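Local atomic coordinates of D-threo-3-hydroxyaspartate dehydratase (Delftia, PDB entry 3WQC), a protein that catalyses the pyridoxal 5'-phosphate-dependent deamination of D-threo-3-hydroxyaspartate to oxaloacetate and ammonia, aided by divalent metal ions such as manganese, cobalt or nickel. Residues D13-L27 and F369-V381. Residues are numbered along the deposited sequence; the frame is centred on the assembly and turned at random.
Sequences DTLLTLDTPAAVIDL and FPAYQALAADGSV
A parallel β pairing joins strand 22-26 to strand 371-375 within the mixed sheet of this DSD1-family enzyme. Gln373 N donates to Ala23 O (2.7 Å) and Gln373 O receives Ile25 N (2.9 Å), so Gln373 is gripped on both backbone polar groups; Leu375 repeats the pattern with Ile25 O and Leu27 N. Strands 268-278 and 381-385 flank the pair, each antiparallel to its neighbour. At the start of the pairing, a water accepts from Ala23 N and donates to Ala371 O. Nearby, Ala23 CB sits over the centre of the Phe369 ring, 3.6 Å from its centroid, a CH-π contact for which a methyl is small enough, while Pro21 O lies at the ring edge. Were Phe369 cut back to alanine, the Ala23 methyl would probably lose its aromatic partner and a gap open toward Trp390 of the second subunit. Ile25, with CG1 anti to its carbonyl carbon (chi1 -63°), lays CD1 3.5 Å from Tyr372 CG; the Tyr372 hydroxyl bonds Arg386. On the other face, the Leu18 and Gln373 side chains run past each other in opposite directions, Leu18 CD1 3.8 Å from Gln373 CG, and Gln373 NE2 bonds Thr383 OG1. Leu15 crosses Leu375 and Val381 at about right angles, and Val381 N bonds Asp13 O (3.1 Å). Backbone bonds thus set the register, while largely apolar side chains pack on both faces, joining segments near the two termini.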
loop_
_atom_site.group_PDB
_atom_site.type_symbol
_atom_site.label_atom_id
_atom_site.label_comp_id
_atom_site.label_asym_id
_atom_site.label_seq_id
_atom_site.Cartn_x
_atom_site.Cartn_y
_atom_site.Cartn_z
ATOM N N ASP B 13 -4.092 14.292 -22.030
ATOM C CA ASP B 13 -3.111 14.659 -20.980
ATOM C C ASP B 13 -1.686 14.338 -21.338
ATOM O O ASP B 13 -1.415 13.488 -22.188
ATOM C CB ASP B 13 -3.459 14.031 -19.635
ATOM C CG ASP B 13 -4.571 14.823 -18.902
ATOM O OD1 ASP B 13 -4.389 15.986 -18.524
ATOM O OD2 ASP B 13 -5.639 14.306 -18.690
ATOM N N THR B 14 -0.751 15.007 -20.680
ATOM C CA THR B 14 0.697 14.734 -20.777
ATOM C C THR B 14 1.236 14.758 -19.376
ATOM O O THR B 14 0.471 14.935 -18.408
ATOM C CB THR B 14 1.419 15.875 -21.529
ATOM O OG1 THR B 14 1.274 17.040 -20.724
ATOM C CG2 THR B 14 0.782 16.146 -22.926
ATOM N N LEU B 15 2.541 14.565 -19.209
ATOM C CA LEU B 15 3.124 14.593 -17.865
ATOM C C LEU B 15 3.077 15.957 -17.238
ATOM O O LEU B 15 3.250 16.096 -16.027
ATOM C CB LEU B 15 4.548 14.057 -17.822
ATOM C CG LEU B 15 4.713 12.634 -18.281
ATOM C CD1 LEU B 15 6.140 12.292 -17.937
ATOM C CD2 LEU B 15 3.817 11.671 -17.502
ATOM N N LEU B 16 2.823 16.985 -18.055
ATOM C CA LEU B 16 2.716 18.330 -17.509
ATOM C C LEU B 16 1.338 18.642 -17.003
ATOM O O LEU B 16 1.160 19.638 -16.218
ATOM C CB LEU B 16 3.063 19.352 -18.622
ATOM C CG LEU B 16 4.538 19.377 -18.996
ATOM C CD1 LEU B 16 4.708 20.404 -20.092
ATOM C CD2 LEU B 16 5.367 19.763 -17.780
ATOM N N THR B 17 0.309 17.928 -17.507
ATOM C CA THR B 17 -1.081 18.294 -17.199
ATOM C C THR B 17 -1.725 17.332 -16.189
ATOM O O THR B 17 -2.711 17.668 -15.574
ATOM C CB THR B 17 -2.000 18.352 -18.450
ATOM O OG1 THR B 17 -2.117 17.029 -19.013
ATOM C CG2 THR B 17 -1.433 19.366 -19.472
ATOM N N LEU B 18 -1.149 16.132 -16.003
ATOM C CA LEU B 18 -1.665 15.209 -14.976
ATOM C C LEU B 18 -1.620 15.815 -13.569
ATOM O O LEU B 18 -0.670 16.588 -13.238
ATOM C CB LEU B 18 -0.772 13.956 -14.938
ATOM C CG LEU B 18 -1.034 12.941 -16.080
ATOM C CD1 LEU B 18 0.005 11.851 -16.025
ATOM C CD2 LEU B 18 -2.482 12.385 -16.124
ATOM N N ASP B 19 -2.568 15.472 -12.717
ATOM C CA ASP B 19 -2.333 15.745 -11.291
ATOM C C ASP B 19 -1.314 14.734 -10.762
ATOM O O ASP B 19 -1.052 13.661 -11.410
ATOM C CB ASP B 19 -3.647 15.599 -10.538
ATOM C CG ASP B 19 -3.609 16.208 -9.091
ATOM O OD1 ASP B 19 -2.670 17.018 -8.778
ATOM O OD2 ASP B 19 -4.542 15.895 -8.276
ATOM N N THR B 20 -0.663 15.105 -9.660
ATOM C CA THR B 20 0.334 14.245 -9.031
ATOM C C THR B 20 -0.140 13.920 -7.597
ATOM O O THR B 20 -0.927 14.658 -6.977
ATOM C CB THR B 20 1.672 14.988 -8.913
ATOM O OG1 THR B 20 1.488 16.259 -8.282
ATOM C CG2 THR B 20 2.275 15.152 -10.307
ATOM N N PRO B 21 0.214 12.755 -7.077
ATOM C CA PRO B 21 1.084 11.760 -7.749
ATOM C C PRO B 21 0.336 10.919 -8.797
ATOM O O PRO B 21 -0.885 10.770 -8.695
ATOM C CB PRO B 21 1.532 10.827 -6.569
ATOM C CG PRO B 21 0.373 10.909 -5.610
ATOM C CD PRO B 21 -0.198 12.336 -5.716
ATOM N N ALA B 22 1.089 10.350 -9.747
ATOM C CA ALA B 22 0.500 9.475 -10.780
ATOM C C ALA B 22 1.496 8.372 -11.051
ATOM O O ALA B 22 2.743 8.583 -11.004
ATOM C CB ALA B 22 0.262 10.270 -12.072
ATOM N N ALA B 23 0.993 7.167 -11.356
ATOM C CA ALA B 23 1.884 6.020 -11.674
ATOM C C ALA B 23 2.026 5.961 -13.210
ATOM O O ALA B 23 1.030 5.677 -13.933
ATOM C CB ALA B 23 1.229 4.763 -11.092
ATOM N N VAL B 24 3.231 6.198 -13.707
ATOM C CA VAL B 24 3.429 6.385 -15.129
ATOM C C VAL B 24 4.139 5.121 -15.657
ATOM O O VAL B 24 5.216 4.736 -15.116
ATOM C CB VAL B 24 4.338 7.620 -15.348
ATOM C CG1 VAL B 24 4.690 7.713 -16.847
ATOM C CG2 VAL B 24 3.553 8.882 -14.864
ATOM N N ILE B 25 3.552 4.511 -16.711
ATOM C CA ILE B 25 4.273 3.415 -17.376
ATOM C C ILE B 25 4.901 3.988 -18.676
ATOM O O ILE B 25 4.179 4.481 -19.549
ATOM C CB ILE B 25 3.297 2.280 -17.817
ATOM C CG1 ILE B 25 2.600 1.633 -16.616
ATOM C CG2 ILE B 25 4.099 1.195 -18.607
ATOM C CD1 ILE B 25 1.442 0.719 -17.093
ATOM N N ASP B 26 6.242 3.877 -18.773
ATOM C CA ASP B 26 6.939 4.265 -20.011
ATOM C C ASP B 26 6.720 3.065 -20.989
ATOM O O ASP B 26 7.282 1.969 -20.772
ATOM C CB ASP B 26 8.427 4.480 -19.698
ATOM C CG ASP B 26 9.288 4.765 -20.967
ATOM O OD1 ASP B 26 9.166 4.181 -22.043
ATOM O OD2 ASP B 26 10.107 5.623 -20.870
ATOM N N LEU B 27 5.799 3.209 -21.940
ATOM C CA LEU B 27 5.420 2.076 -22.805
ATOM C C LEU B 27 6.585 1.516 -23.583
ATOM O O LEU B 27 6.631 0.288 -23.792
ATOM C CB LEU B 27 4.269 2.416 -23.758
ATOM C CG LEU B 27 2.943 2.681 -22.985
ATOM C CD1 LEU B 27 1.934 3.266 -23.959
ATOM C CD2 LEU B 27 2.440 1.307 -22.398
ATOM N N PHE B 369 -2.409 2.658 -6.711
ATOM C CA PHE B 369 -3.112 3.505 -7.701
ATOM C C PHE B 369 -4.318 2.801 -8.304
ATOM O O PHE B 369 -4.217 1.641 -8.702
ATOM C CB PHE B 369 -2.167 3.887 -8.841
ATOM C CG PHE B 369 -1.062 4.774 -8.362
ATOM C CD1 PHE B 369 0.101 4.242 -7.781
ATOM C CD2 PHE B 369 -1.179 6.173 -8.477
ATOM C CE1 PHE B 369 1.119 5.084 -7.279
ATOM C CE2 PHE B 369 -0.184 7.026 -7.972
ATOM C CZ PHE B 369 0.987 6.487 -7.382
ATOM N N PRO B 370 -5.421 3.551 -8.512
ATOM C CA PRO B 370 -6.564 2.995 -9.234
ATOM C C PRO B 370 -6.191 2.706 -10.694
ATOM O O PRO B 370 -6.868 1.874 -11.307
ATOM C CB PRO B 370 -7.618 4.112 -9.185
ATOM C CG PRO B 370 -7.260 4.906 -7.928
ATOM C CD PRO B 370 -5.752 4.851 -7.817
ATOM N N ALA B 371 -5.202 3.377 -11.266
ATOM C CA ALA B 371 -4.944 3.247 -12.693
ATOM C C ALA B 371 -3.528 3.714 -12.914
ATOM O O ALA B 371 -2.982 4.548 -12.137
ATOM C CB ALA B 371 -5.893 4.112 -13.589
ATOM N N TYR B 372 -2.961 3.275 -14.031
ATOM C CA TYR B 372 -1.676 3.780 -14.516
ATOM C C TYR B 372 -1.962 4.837 -15.601
ATOM O O TYR B 372 -3.013 4.864 -16.212
ATOM C CB TYR B 372 -0.891 2.655 -15.224
ATOM C CG TYR B 372 -0.537 1.532 -14.291
ATOM C CD1 TYR B 372 0.576 1.619 -13.435
ATOM C CD2 TYR B 372 -1.288 0.349 -14.263
ATOM C CE1 TYR B 372 0.958 0.581 -12.561
ATOM C CE2 TYR B 372 -0.943 -0.723 -13.416
ATOM C CZ TYR B 372 0.138 -0.595 -12.584
ATOM O OH TYR B 372 0.546 -1.631 -11.760
ATOM N N GLN B 373 -0.951 5.680 -15.812
ATOM C CA GLN B 373 -0.975 6.595 -16.979
ATOM C C GLN B 373 0.055 6.027 -17.967
ATOM O O GLN B 373 1.292 6.070 -17.636
ATOM C CB GLN B 373 -0.589 8.017 -16.459
ATOM C CG GLN B 373 -1.754 8.541 -15.562
ATOM C CD GLN B 373 -3.027 8.685 -16.429
ATOM O OE1 GLN B 373 -2.961 8.974 -17.628
ATOM N NE2 GLN B 373 -4.143 8.493 -15.852
ATOM N N ALA B 374 -0.417 5.422 -19.072
ATOM C CA ALA B 374 0.487 4.746 -20.045
ATOM C C ALA B 374 1.038 5.798 -21.016
ATOM O O ALA B 374 0.261 6.447 -21.703
ATOM C CB ALA B 374 -0.308 3.729 -20.836
ATOM N N LEU B 375 2.329 6.055 -20.902
ATOM C CA LEU B 375 3.013 7.145 -21.612
ATOM C C LEU B 375 3.530 6.666 -22.959
ATOM O O LEU B 375 4.444 5.802 -22.992
ATOM C CB LEU B 375 4.158 7.682 -20.758
ATOM C CG LEU B 375 5.077 8.755 -21.376
ATOM C CD1 LEU B 375 4.287 10.069 -21.577
ATOM C CD2 LEU B 375 6.276 8.981 -20.444
ATOM N N ALA B 376 2.983 7.215 -24.045
ATOM C CA ALA B 376 3.469 6.930 -25.398
ATOM C C ALA B 376 4.682 7.780 -25.815
ATOM O O ALA B 376 5.040 8.767 -25.125
ATOM C CB ALA B 376 2.333 7.148 -26.369
ATOM N N ALA B 377 5.365 7.396 -26.898
ATOM C CA ALA B 377 6.580 8.078 -27.330
ATOM C C ALA B 377 6.261 9.547 -27.638
ATOM O O ALA B 377 7.140 10.380 -27.476
ATOM C CB ALA B 377 7.168 7.377 -28.548
ATOM N N ASP B 378 5.031 9.872 -28.050
ATOM C CA ASP B 378 4.653 11.279 -28.395
ATOM C C ASP B 378 4.420 12.200 -27.141
ATOM O O ASP B 378 4.095 13.398 -27.285
ATOM C CB ASP B 378 3.492 11.311 -29.378
ATOM C CG ASP B 378 2.175 10.867 -28.801
ATOM O OD1 ASP B 378 2.078 10.417 -27.611
ATOM O OD2 ASP B 378 1.217 10.984 -29.580
ATOM N N GLY B 379 4.539 11.634 -25.934
ATOM C CA GLY B 379 4.307 12.356 -24.697
ATOM C C GLY B 379 2.888 12.319 -24.142
ATOM O O GLY B 379 2.670 12.835 -23.024
ATOM N N SER B 380 1.931 11.772 -24.935
ATOM C CA SER B 380 0.527 11.544 -24.630
ATOM C C SER B 380 0.433 10.447 -23.562
ATOM O O SER B 380 1.234 9.472 -23.626
ATOM C CB SER B 380 0.125 10.886 -25.991
ATOM O OG SER B 380 -1.189 10.690 -26.099
ATOM N N VAL B 381 -0.503 10.572 -22.590
ATOM C CA VAL B 381 -0.806 9.470 -21.720
ATOM C C VAL B 381 -2.245 8.958 -21.908
ATOM O O VAL B 381 -3.145 9.703 -22.393
ATOM C CB VAL B 381 -0.555 9.806 -20.195
ATOM C CG1 VAL B 381 0.942 9.976 -19.904
ATOM C CG2 VAL B 381 -1.405 11.014 -19.698
HETATM O O HOH W 1 4.331 14.018 -21.465
HETATM O O HOH W 2 -1.815 7.058 -11.970
#